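Local coordinates for legionella ubiquitin-specific protease A domain-containing protein (Legionella pneumophila subsp. pneumophila, PDB 5DGG) that probably acts as a ubiquitin-specific cysteine protease of the CA clan, and may be a metaeffector in this intracellular pathogen, at residues A[28-33]-A[94-99]; A[42-47]-A[106-111]; A[143-148]-A[152-157]. One frame throughout, in Å; residues are numbered along the deposited sequence.

Contact 1: residues A[28-33]-A[94-99]; sequences LNRYDS and AAVLDD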
ATOM      1  N   LEU A  28       8.666  -2.583   0.958  1.00 28.95           N
ATOM      2  CA  LEU A  28       9.759  -1.762   1.452  1.00 30.12           C
ATOM      3  C   LEU A  28       9.882  -1.988   2.951  1.00 28.64           C
ATOM      4  O   LEU A  28       8.883  -2.061   3.647  1.00 26.37           O
ATOM      5  CB  LEU A  28       9.490  -0.285   1.244  1.00 29.88           C
ATOM      6  CG  LEU A  28       9.985   0.429   0.062  1.00 34.34           C
ATOM      7  CD1 LEU A  28       9.737   1.917   0.303  1.00 35.92           C
ATOM      8  CD2 LEU A  28      11.468   0.102  -0.159  1.00 37.27           C
ATOM      9  N   ASN A  29      11.112  -2.082   3.438  1.00 28.22           N
ATOM     10  CA  ASN A  29      11.377  -2.183   4.857  1.00 28.06           C
ATOM     11  C   ASN A  29      11.916  -0.840   5.339  1.00 28.10           C
ATOM     12  O   ASN A  29      13.074  -0.483   5.062  1.00 28.13           O
ATOM     13  CB  ASN A  29      12.447  -3.262   5.050  1.00 30.38           C
ATOM     14  CG  ASN A  29      12.761  -3.497   6.466  1.00 31.30           C
ATOM     15  OD1 ASN A  29      12.874  -2.578   7.284  1.00 29.17           O
ATOM     16  ND2 ASN A  29      12.846  -4.769   6.805  1.00 35.83           N
ATOM     17  N   ARG A  30      11.132  -0.123   6.121  1.00 28.57           N
ATOM     18  CA  ARG A  30      11.496   1.251   6.495  1.00 31.76           C
ATOM     19  C   ARG A  30      12.646   1.335   7.456  1.00 32.54           C
ATOM     20  O   ARG A  30      13.236   2.399   7.597  1.00 32.75           O
ATOM     21  CB  ARG A  30      10.312   2.027   7.075  1.00 35.56           C
ATOM     22  CG  ARG A  30       9.795   1.535   8.380  1.00 41.09           C
ATOM     23  CD  ARG A  30       8.467   2.236   8.770  1.00 49.23           C
ATOM     24  NE  ARG A  30       8.808   3.360   9.636  1.00 52.65           N
ATOM     25  CZ  ARG A  30       8.585   3.411  10.940  1.00 54.94           C
ATOM     26  NH1 ARG A  30       7.903   2.444  11.564  1.00 58.31           N
ATOM     27  NH2 ARG A  30       9.012   4.467  11.619  1.00 56.80           N
ATOM     28  N   TYR A  31      13.007   0.224   8.100  1.00 32.46           N
ATOM     29  CA  TYR A  31      14.194   0.208   9.001  1.00 34.06           C
ATOM     30  C   TYR A  31      15.527  -0.033   8.327  1.00 35.48           C
ATOM     31  O   TYR A  31      16.574   0.361   8.850  1.00 37.42           O
ATOM     32  CB  TYR A  31      14.002  -0.828  10.071  1.00 34.19           C
ATOM     33  CG  TYR A  31      12.844  -0.436  10.919  1.00 37.46           C
ATOM     34  CD1 TYR A  31      12.943   0.652  11.750  1.00 40.77           C
ATOM     35  CD2 TYR A  31      11.688  -1.118  10.879  1.00 34.92           C
ATOM     36  CE1 TYR A  31      11.873   1.053  12.518  1.00 44.78           C
ATOM     37  CE2 TYR A  31      10.606  -0.727  11.639  1.00 41.91           C
ATOM     38  CZ  TYR A  31      10.712   0.377  12.442  1.00 43.04           C
ATOM     39  OH  TYR A  31       9.678   0.802  13.250  1.00 50.33           O
ATOM     40  N   ASP A  32      15.496  -0.693   7.190  1.00 33.73           N
ATOM     41  CA  ASP A  32      16.689  -1.088   6.471  1.00 33.51           C
ATOM     42  C   ASP A  32      17.006  -0.031   5.380  1.00 33.86           C
ATOM     43  O   ASP A  32      16.326   0.074   4.379  1.00 31.14           O
ATOM     44  CB  ASP A  32      16.451  -2.461   5.832  1.00 33.62           C
ATOM     45  CG  ASP A  32      17.637  -2.984   5.052  1.00 37.04           C
ATOM     46  OD1 ASP A  32      17.485  -4.028   4.412  1.00 38.92           O
ATOM     47  OD2 ASP A  32      18.717  -2.364   5.050  1.00 38.42           O
ATOM     48  N   SER A  33      18.040   0.763   5.610  1.00 33.96           N
ATOM     49  CA  SER A  33      18.387   1.833   4.694  0.60 36.78           C
ATOM     50  C   SER A  33      18.624   1.272   3.286  1.00 36.93           C
ATOM     51  O   SER A  33      18.334   1.944   2.280  1.00 35.69           O
ATOM     52  CB  SER A  33      19.626   2.580   5.190  0.60 38.90           C
ATOM     53  OG  SER A  33      20.667   1.666   5.499  0.60 40.14           O
ATOM     54  N   ALA A  94      -0.240   7.342  10.595  1.00 27.08           N
ATOM     55  CA  ALA A  94       0.482   7.427   9.329  1.00 25.49           C
ATOM     56  C   ALA A  94       1.596   8.490   9.330  1.00 26.22           C
ATOM     57  O   ALA A  94       2.479   8.496   8.460  1.00 24.63           O
ATOM     58  CB  ALA A  94      -0.505   7.679   8.189  1.00 24.13           C
ATOM     59  N   ALA A  95       1.572   9.392  10.317  1.00 28.25           N
ATOM     60  CA  ALA A  95       2.586  10.449  10.488  1.00 28.65           C
ATOM     61  C   ALA A  95       3.989   9.877  10.508  1.00 29.87           C
ATOM     62  O   ALA A  95       4.953  10.522  10.077  1.00 28.37           O
ATOM     63  CB  ALA A  95       2.312  11.238  11.774  1.00 30.99           C
ATOM     64  N   VAL A  96       4.085   8.631  10.929  1.00 28.90           N
ATOM     65  CA  VAL A  96       5.362   7.968  11.011  0.60 30.35           C
ATOM     66  C   VAL A  96       6.015   7.807   9.619  1.00 30.08           C
ATOM     67  O   VAL A  96       7.217   7.607   9.510  1.00 29.89           O
ATOM     68  CB  VAL A  96       5.191   6.627  11.773  0.60 32.49           C
ATOM     69  CG1 VAL A  96       4.702   5.513  10.861  0.60 31.37           C
ATOM     70  CG2 VAL A  96       6.466   6.235  12.469  0.60 35.19           C
ATOM     71  N   LEU A  97       5.236   7.912   8.541  1.00 27.50           N
ATOM     72  CA  LEU A  97       5.774   7.801   7.190  1.00 27.39           C
ATOM     73  C   LEU A  97       6.064   9.106   6.490  1.00 25.86           C
ATOM     74  O   LEU A  97       6.632   9.057   5.400  1.00 24.91           O
ATOM     75  CB  LEU A  97       4.851   6.978   6.261  1.00 29.01           C
ATOM     76  CG  LEU A  97       4.701   5.494   6.621  1.00 30.86           C
ATOM     77  CD1 LEU A  97       3.805   4.812   5.618  1.00 34.32           C
ATOM     78  CD2 LEU A  97       6.017   4.779   6.684  1.00 34.04           C
ATOM     79  N   ASP A  98       5.701  10.250   7.066  1.00 25.24           N
ATOM     80  CA  ASP A  98       5.814  11.525   6.332  1.00 26.77           C
ATOM     81  C   ASP A  98       7.247  11.779   5.889  1.00 27.20           C
ATOM     82  O   ASP A  98       7.518  11.979   4.704  1.00 25.60           O
ATOM     83  CB  ASP A  98       5.328  12.723   7.151  1.00 28.19           C
ATOM     84  CG  ASP A  98       3.824  12.741   7.377  1.00 30.98           C
ATOM     85  OD1 ASP A  98       3.079  11.875   6.845  1.00 33.50           O
ATOM     86  OD2 ASP A  98       3.343  13.601   8.160  1.00 32.80           O
ATOM     87  N   ASP A  99       8.188  11.711   6.830  1.00 29.47           N
ATOM     88  CA  ASP A  99       9.588  12.033   6.538  1.00 32.31           C
ATOM     89  C   ASP A  99      10.208  11.014   5.636  1.00 29.79           C
ATOM     90  O   ASP A  99      10.956  11.370   4.749  1.00 28.79           O
ATOM     91  CB  ASP A  99      10.414  12.043   7.821  1.00 39.68           C
ATOM     92  CG  ASP A  99      10.230  13.310   8.611  1.00 49.57           C
ATOM     93  OD1 ASP A  99      10.206  14.405   7.988  1.00 55.00           O
ATOM     94  OD2 ASP A  99      10.095  13.207   9.854  1.00 59.82           O
TER
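Arg30 reaches from the turn after strand 22-29 to Val96 and Leu97, in the helical lead-in to helix 98-108. Its CB heads toward the other segment, and CG sits between the backbone N and the carbonyl carbon (chi1 66°), 4.0 Å above the plane of the Tyr31 ring and displaced toward its rim. CD then passes Leu97 CD2 at 4.1 Å, the hydrocarbon part of the contact. A bend at chi3 (-95°) sets the guanidinium against Val96. Val96 is deposited in two conformers; in the one given, its side chain meets the arginine nearly at a right angle. The flat group is flanked on opposite faces, by Val96 CG1 on one and by Tyr31 CE1 on the other, displaced toward the rim of the guanidinium. Arg30 CZ lies 3.8 Å from Val96 CG2; NH2 is modelled closer still, a doubtful approach. NH1 comes within 2.9 Å of Tyr31 OH at an angle too poor for a hydrogen bond. No hydrogen bond joins the two segments. Leu97 is the buried partner, turned onto Val67 and Leu85 of the sheet, while Arg30 also touches Tyr100 and Arg65. The base of Arg30 is fixed by a type I beta turn from Asn29 to Asp32. Asn29 OD1 accepts from Tyr31 N (2.9 Å), in the carbonyl plane, and from Asp32 N (3.2 Å), above it. An Asx turn thus leads strand 22-29 into helix 33-47, with Asp32 as N-cap, at the edge of the mixed five-stranded sheet of this alpha+beta domain, consistent with the CA peptidase clan.

Contact 2: residues A[42-47]-A[106-111]; sequences TLASDV and NQCGVP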
ATOM      1  N   THR A  42      14.271   2.389  -9.620  1.00 33.63           N
ATOM      2  CA  THR A  42      12.988   1.889 -10.100  0.60 35.02           C
ATOM      3  C   THR A  42      11.865   2.883  -9.794  1.00 30.54           C
ATOM      4  O   THR A  42      11.053   3.189 -10.668  1.00 30.22           O
ATOM      5  CB  THR A  42      12.662   0.469  -9.594  0.60 37.29           C
ATOM      6  OG1 THR A  42      11.435   0.032 -10.178  0.60 42.58           O
ATOM      7  CG2 THR A  42      12.503   0.410  -8.092  0.60 37.81           C
ATOM      8  N   LEU A  43      11.857   3.443  -8.610  1.00 28.48           N
ATOM      9  CA  LEU A  43      10.785   4.350  -8.250  1.00 29.58           C
ATOM     10  C   LEU A  43      10.938   5.670  -9.059  1.00 29.35           C
ATOM     11  O   LEU A  43       9.949   6.216  -9.589  1.00 29.00           O
ATOM     12  CB  LEU A  43      10.770   4.546  -6.724  1.00 30.28           C
ATOM     13  CG  LEU A  43       9.858   5.639  -6.185  1.00 29.72           C
ATOM     14  CD1 LEU A  43       8.409   5.288  -6.404  1.00 29.70           C
ATOM     15  CD2 LEU A  43      10.129   5.873  -4.704  1.00 31.02           C
ATOM     16  N   ALA A  44      12.171   6.137  -9.249  1.00 28.36           N
ATOM     17  CA  ALA A  44      12.388   7.365 -10.017  1.00 28.90           C
ATOM     18  C   ALA A  44      11.961   7.132 -11.466  1.00 28.90           C
ATOM     19  O   ALA A  44      11.239   7.946 -12.072  1.00 27.52           O
ATOM     20  CB  ALA A  44      13.838   7.790  -9.948  1.00 30.98           C
ATOM     21  N   SER A  45      12.329   5.983 -12.009  1.00 28.61           N
ATOM     22  CA  SER A  45      11.929   5.687 -13.362  1.00 31.18           C
ATOM     23  C   SER A  45      10.401   5.752 -13.560  1.00 30.36           C
ATOM     24  O   SER A  45       9.925   6.291 -14.546  1.00 31.09           O
ATOM     25  CB  SER A  45      12.446   4.336 -13.777  1.00 33.22           C
ATOM     26  OG  SER A  45      11.877   4.057 -15.016  1.00 43.45           O
ATOM     27  N   ASP A  46       9.647   5.204 -12.616  1.00 27.00           N
ATOM     28  CA  ASP A  46       8.181   5.214 -12.652  1.00 27.02           C
ATOM     29  C   ASP A  46       7.614   6.610 -12.379  1.00 26.94           C
ATOM     30  O   ASP A  46       6.687   7.044 -13.057  1.00 27.48           O
ATOM     31  CB  ASP A  46       7.646   4.236 -11.615  1.00 27.96           C
ATOM     32  CG  ASP A  46       7.913   2.791 -11.980  1.00 31.58           C
ATOM     33  OD1 ASP A  46       8.120   2.483 -13.176  1.00 32.63           O
ATOM     34  OD2 ASP A  46       7.881   1.973 -11.062  1.00 32.72           O
ATOM     35  N   VAL A  47       8.191   7.323 -11.416  1.00 25.73           N
ATOM     36  CA  VAL A  47       7.781   8.680 -11.137  1.00 28.63           C
ATOM     37  C   VAL A  47       7.812   9.536 -12.381  1.00 30.19           C
ATOM     38  O   VAL A  47       6.902  10.309 -12.595  1.00 30.77           O
ATOM     39  CB  VAL A  47       8.589   9.297 -10.001  1.00 29.38           C
ATOM     40  CG1 VAL A  47       8.466  10.807  -9.982  1.00 31.22           C
ATOM     41  CG2 VAL A  47       8.087   8.707  -8.693  1.00 30.07           C
ATOM     42  N   ASN A 106      12.331  12.797  -2.458  1.00 30.30           N
ATOM     43  CA  ASN A 106      13.456  13.690  -2.718  1.00 36.55           C
ATOM     44  C   ASN A 106      14.652  12.965  -3.331  1.00 35.43           C
ATOM     45  O   ASN A 106      15.248  13.468  -4.258  1.00 36.68           O
ATOM     46  CB  ASN A 106      13.884  14.464  -1.484  1.00 37.97           C
ATOM     47  CG  ASN A 106      14.776  15.629  -1.842  1.00 45.41           C
ATOM     48  OD1 ASN A 106      14.301  16.654  -2.339  1.00 53.24           O
ATOM     49  ND2 ASN A 106      16.080  15.469  -1.633  1.00 47.81           N
ATOM     50  N   GLN A 107      14.971  11.764  -2.859  1.00 37.94           N
ATOM     51  CA  GLN A 107      16.010  10.980  -3.518  1.00 40.29           C
ATOM     52  C   GLN A 107      15.706  10.757  -4.997  1.00 41.05           C
ATOM     53  O   GLN A 107      16.618  10.841  -5.821  1.00 45.94           O
ATOM     54  CB  GLN A 107      16.205   9.635  -2.846  1.00 43.26           C
ATOM     55  CG  GLN A 107      16.623   9.740  -1.407  1.00 48.85           C
ATOM     56  CD  GLN A 107      17.916   9.029  -1.145  1.00 58.62           C
ATOM     57  OE1 GLN A 107      18.963   9.385  -1.713  1.00 60.48           O
ATOM     58  NE2 GLN A 107      17.864   8.008  -0.281  1.00 64.22           N
ATOM     59  N   CYS A 108      14.440  10.458  -5.345  1.00 36.06           N
ATOM     60  CA  CYS A 108      14.053  10.254  -6.745  1.00 34.95           C
ATOM     61  C   CYS A 108      14.135  11.513  -7.593  1.00 35.84           C
ATOM     62  O   CYS A 108      14.056  11.444  -8.810  1.00 36.53           O
ATOM     63  CB  CYS A 108      12.618   9.726  -6.830  1.00 34.15           C
ATOM     64  SG  CYS A 108      12.544   8.122  -6.113  1.00 35.44           S
ATOM     65  N   GLY A 109      14.228  12.658  -6.939  1.00 37.81           N
ATOM     66  CA  GLY A 109      14.364  13.929  -7.603  1.00 39.61           C
ATOM     67  C   GLY A 109      13.124  14.781  -7.502  1.00 41.24           C
ATOM     68  O   GLY A 109      13.006  15.754  -8.241  1.00 38.69           O
ATOM     69  N   VAL A 110      12.175  14.424  -6.617  1.00 35.41           N
ATOM     70  CA  VAL A 110      10.971  15.236  -6.446  1.00 34.07           C
ATOM     71  C   VAL A 110      11.101  16.131  -5.216  1.00 36.24           C
ATOM     72  O   VAL A 110      11.196  15.615  -4.092  1.00 33.16           O
ATOM     73  CB  VAL A 110       9.729  14.338  -6.268  1.00 31.80           C
ATOM     74  CG1 VAL A 110       8.501  15.183  -5.984  1.00 30.68           C
ATOM     75  CG2 VAL A 110       9.534  13.478  -7.528  1.00 32.78           C
ATOM     76  N   PRO A 111      11.082  17.459  -5.395  1.00 37.34           N
ATOM     77  CA  PRO A 111      11.112  18.281  -4.165  1.00 38.80           C
ATOM     78  C   PRO A 111       9.815  18.206  -3.320  1.00 39.57           C
ATOM     79  O   PRO A 111       8.705  17.992  -3.849  1.00 35.39           O
ATOM     80  CB  PRO A 111      11.314  19.700  -4.688  1.00 40.75           C
ATOM     81  CG  PRO A 111      10.773  19.657  -6.068  1.00 40.88           C
ATOM     82  CD  PRO A 111      11.096  18.286  -6.609  1.00 39.56           C
TER
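Cys108 packs its thiol against Leu43 and its CB against Ala44, where helix 98-108 ends beside the last turns of helix 33-47. SG lies 3.6 Å from Leu43 CD2 and is nearly as close to CG, so it rests alongside the branched end of the leucine; it also comes within 3.7 Å of Ala44 N. The torsion that directs SG there, chi1 -65°, keeps it beside its own backbone N and leaves CB to meet Ala44 CB at 3.9 Å. With so little bulk between them, the CA atoms of Ala44 and Cys108 stand only 4.7 Å apart. One turn further along helix 33-47, Val47 CG1 meets Val110 CG2 at 3.8 Å, past the end of the other helix, the two side chains set at a slant. Gly109, with positive phi, closes helix 98-108 in a Schellman motif and turns the chain so that Val110 CB faces Val47. In the next shell, Tyr81 touches both valines, and Ile55 lies against Leu43 and Val47. Lys71 NZ hydrogen-bonds to the carbonyls of Asp46 and Val47. Between the segments themselves no hydrogen bond forms: helix 33-47 is held against the end of helix 98-108 and the loop after it by close apolar packing, which depends on fit rather than on directional bonds.

Contact 3: residues A[143-148]-A[152-157]; sequences KMKEFG and GSYNPI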
ATOM      1  N   LYS A 143      -7.813   0.444  -3.593  1.00 25.32           N
ATOM      2  CA  LYS A 143      -7.236   1.517  -4.408  1.00 25.20           C
ATOM      3  C   LYS A 143      -7.066   1.135  -5.879  1.00 24.39           C
ATOM      4  O   LYS A 143      -7.240   1.965  -6.779  1.00 23.57           O
ATOM      5  CB  LYS A 143      -5.899   2.032  -3.835  1.00 25.18           C
ATOM      6  CG  LYS A 143      -5.968   2.629  -2.468  1.00 26.65           C
ATOM      7  CD  LYS A 143      -6.913   3.767  -2.240  1.00 28.91           C
ATOM      8  CE  LYS A 143      -6.674   4.969  -3.101  1.00 32.13           C
ATOM      9  NZ  LYS A 143      -7.441   6.134  -2.512  1.00 35.89           N
ATOM     10  N   MET A 144      -6.717  -0.119  -6.114  1.00 23.71           N
ATOM     11  CA  MET A 144      -6.570  -0.650  -7.434  1.00 26.70           C
ATOM     12  C   MET A 144      -7.846  -0.421  -8.238  1.00 28.85           C
ATOM     13  O   MET A 144      -7.817   0.131  -9.357  1.00 27.67           O
ATOM     14  CB  MET A 144      -6.244  -2.139  -7.341  1.00 28.12           C
ATOM     15  CG  MET A 144      -5.644  -2.713  -8.565  1.00 31.64           C
ATOM     16  SD  MET A 144      -3.925  -2.182  -8.835  1.00 33.53           S
ATOM     17  CE  MET A 144      -3.811  -2.998 -10.419  1.00 34.63           C
ATOM     18  N   LYS A 145      -8.971  -0.775  -7.632  1.00 30.90           N
ATOM     19  CA  LYS A 145     -10.302  -0.509  -8.228  1.00 31.63           C
ATOM     20  C   LYS A 145     -10.558   0.993  -8.396  1.00 30.35           C
ATOM     21  O   LYS A 145     -10.930   1.451  -9.502  1.00 30.79           O
ATOM     22  CB  LYS A 145     -11.384  -1.145  -7.333  1.00 33.98           C
ATOM     23  CG  LYS A 145     -12.826  -1.009  -7.850  1.00 37.71           C
ATOM     24  CD  LYS A 145     -13.801  -1.583  -6.824  1.00 39.76           C
ATOM     25  CE  LYS A 145     -15.201  -1.718  -7.383  1.00 46.44           C
ATOM     26  NZ  LYS A 145     -16.044  -2.513  -6.444  1.00 51.28           N
ATOM     27  N   GLU A 146     -10.358   1.765  -7.337  1.00 29.11           N
ATOM     28  CA  GLU A 146     -10.561   3.201  -7.406  1.00 30.90           C
ATOM     29  C   GLU A 146      -9.734   3.804  -8.515  1.00 30.30           C
ATOM     30  O   GLU A 146     -10.198   4.705  -9.191  1.00 33.91           O
ATOM     31  CB  GLU A 146     -10.215   3.967  -6.115  1.00 34.79           C
ATOM     32  CG  GLU A 146     -11.118   3.784  -4.909  1.00 39.57           C
ATOM     33  CD  GLU A 146     -10.551   4.511  -3.660  1.00 45.58           C
ATOM     34  OE1 GLU A 146     -10.931   4.105  -2.550  1.00 50.93           O
ATOM     35  OE2 GLU A 146      -9.725   5.482  -3.761  1.00 45.27           O
ATOM     36  N   PHE A 147      -8.523   3.321  -8.724  1.00 28.91           N
ATOM     37  CA  PHE A 147      -7.657   3.898  -9.744  1.00 29.05           C
ATOM     38  C   PHE A 147      -8.009   3.432 -11.148  1.00 32.41           C
ATOM     39  O   PHE A 147      -7.315   3.813 -12.110  1.00 31.81           O
ATOM     40  CB  PHE A 147      -6.193   3.564  -9.501  1.00 27.12           C
ATOM     41  CG  PHE A 147      -5.624   4.153  -8.248  1.00 25.58           C
ATOM     42  CD1 PHE A 147      -6.188   5.254  -7.634  1.00 26.13           C
ATOM     43  CD2 PHE A 147      -4.484   3.617  -7.716  1.00 24.66           C
ATOM     44  CE1 PHE A 147      -5.614   5.803  -6.497  1.00 26.71           C
ATOM     45  CE2 PHE A 147      -3.927   4.113  -6.568  1.00 25.31           C
ATOM     46  CZ  PHE A 147      -4.474   5.220  -5.955  1.00 26.18           C
ATOM     47  N   GLY A 148      -9.086   2.651 -11.266  1.00 34.00           N
ATOM     48  CA  GLY A 148      -9.642   2.291 -12.573  1.00 34.87           C
ATOM     49  C   GLY A 148      -9.066   1.026 -13.147  1.00 34.78           C
ATOM     50  O   GLY A 148      -9.156   0.822 -14.338  1.00 36.63           O
ATOM     51  N   GLY A 152     -10.471  -7.977 -13.480  1.00 50.96           N
ATOM     52  CA  GLY A 152      -9.611  -9.095 -13.075  1.00 49.82           C
ATOM     53  C   GLY A 152      -8.356  -8.759 -12.260  1.00 48.49           C
ATOM     54  O   GLY A 152      -7.671  -9.656 -11.779  1.00 46.51           O
ATOM     55  N   SER A 153      -8.034  -7.476 -12.098  1.00 45.88           N
ATOM     56  CA  SER A 153      -6.731  -7.061 -11.551  1.00 44.12           C
ATOM     57  C   SER A 153      -6.785  -6.746 -10.065  1.00 40.59           C
ATOM     58  O   SER A 153      -5.766  -6.361  -9.463  1.00 40.45           O
ATOM     59  CB  SER A 153      -6.249  -5.793 -12.262  1.00 43.53           C
ATOM     60  OG  SER A 153      -6.181  -6.002 -13.652  1.00 52.66           O
ATOM     61  N   TYR A 154      -7.969  -6.839  -9.490  1.00 37.49           N
ATOM     62  CA  TYR A 154      -8.141  -6.650  -8.058  1.00 35.56           C
ATOM     63  C   TYR A 154      -9.119  -7.704  -7.545  1.00 38.22           C
ATOM     64  O   TYR A 154      -9.826  -8.337  -8.351  1.00 36.20           O
ATOM     65  CB  TYR A 154      -8.677  -5.261  -7.750  1.00 34.69           C
ATOM     66  CG  TYR A 154      -9.992  -4.883  -8.411  1.00 36.00           C
ATOM     67  CD1 TYR A 154     -11.215  -5.290  -7.865  1.00 37.30           C
ATOM     68  CD2 TYR A 154     -10.024  -4.112  -9.564  1.00 37.59           C
ATOM     69  CE1 TYR A 154     -12.407  -4.946  -8.456  1.00 40.14           C
ATOM     70  CE2 TYR A 154     -11.224  -3.746 -10.165  1.00 38.65           C
ATOM     71  CZ  TYR A 154     -12.417  -4.170  -9.611  1.00 41.43           C
ATOM     72  OH  TYR A 154     -13.641  -3.842 -10.155  1.00 41.27           O
ATOM     73  N   ASN A 155      -9.194  -7.832  -6.219  1.00 35.14           N
ATOM     74  CA  ASN A 155      -9.805  -8.963  -5.561  1.00 36.88           C
ATOM     75  C   ASN A 155     -11.026  -8.441  -4.840  1.00 36.13           C
ATOM     76  O   ASN A 155     -10.920  -7.923  -3.736  1.00 35.94           O
ATOM     77  CB  ASN A 155      -8.837  -9.596  -4.567  1.00 37.66           C
ATOM     78  CG  ASN A 155      -9.380 -10.872  -3.950  1.00 42.83           C
ATOM     79  OD1 ASN A 155     -10.536 -10.944  -3.531  1.00 43.47           O
ATOM     80  ND2 ASN A 155      -8.540 -11.879  -3.885  1.00 42.50           N
ATOM     81  N   PRO A 156     -12.209  -8.586  -5.455  1.00 37.78           N
ATOM     82  CA  PRO A 156     -13.403  -7.961  -4.884  1.00 36.42           C
ATOM     83  C   PRO A 156     -13.753  -8.507  -3.514  1.00 35.61           C
ATOM     84  O   PRO A 156     -14.320  -7.793  -2.689  1.00 35.87           O
ATOM     85  CB  PRO A 156     -14.511  -8.308  -5.892  1.00 40.02           C
ATOM     86  CG  PRO A 156     -13.826  -8.772  -7.118  1.00 41.23           C
ATOM     87  CD  PRO A 156     -12.481  -9.294  -6.715  1.00 40.27           C
ATOM     88  N   ILE A 157     -13.384  -9.752  -3.243  1.00 35.09           N
ATOM     89  CA  ILE A 157     -13.700 -10.336  -1.946  1.00 36.54           C
ATOM     90  C   ILE A 157     -12.989  -9.590  -0.833  1.00 35.79           C
ATOM     91  O   ILE A 157     -13.584  -9.269   0.201  1.00 33.61           O
ATOM     92  CB  ILE A 157     -13.342 -11.816  -1.875  1.00 38.16           C
ATOM     93  CG1 ILE A 157     -14.091 -12.595  -2.978  1.00 41.31           C
ATOM     94  CG2 ILE A 157     -13.744 -12.357  -0.518  1.00 40.80           C
ATOM     95  CD1 ILE A 157     -13.593 -14.021  -3.178  1.00 42.71           C
TER
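Met144 and Tyr154 mark the closest backbone approach, CA to CA 6.2 Å, within a helix-loop-helix connection. Helix 132-146 ends in a Schellman motif at Gly148, whose N bonds back to Lys145 O, and a short loop returns the chain past that last turn to Asn155, the N-cap of helix 156-165. The cap is made by Asn155 OD1 to Leu158 N, while its ND2 bonds to Glu179 of helix 171-183. Between the two helix ends, the Tyr154 ring lies flat against Lys145 in a CH-pi contact: Lys145 CB stands 3.8 Å from the ring centroid, 7° off the normal. The lysine chain, extended beyond CG, continues across the same ring toward the hydroxyl, its CG 3.6 Å from Tyr154 CZ. Met144 takes the inner side, where Met56 and Pro16 also touch its side chain. Its CB meets Tyr154 CB at 4.0 Å. Met144 CG lies 3.8 Å from Ser153 O, and the bend at chi2 (72°) brings the terminal methyl CE to 4.1 Å from Ser153 CB.

In the fold
Contacts 1 and 2 share helix 98-108, which meets the turn after strand 22-29 near its start and helix 33-47 at its end; their centres are 16 Å apart and their segments alternate along the chain. Contact 3 lies about 25 Å from both, centre to centre, across the chain's centre from contact 1, and joins helices consecutive in sequence. Contact 2 is buried and purely apolar, built from small or branched side chains. Contacts 1 and 3 are only partly buried, and each brings a long cationic side chain against a partner, the guanidinium across a valine in one, lysine methylenes over a tyrosine face in the other. Polar bonds serve the turns and caps beside the contacts.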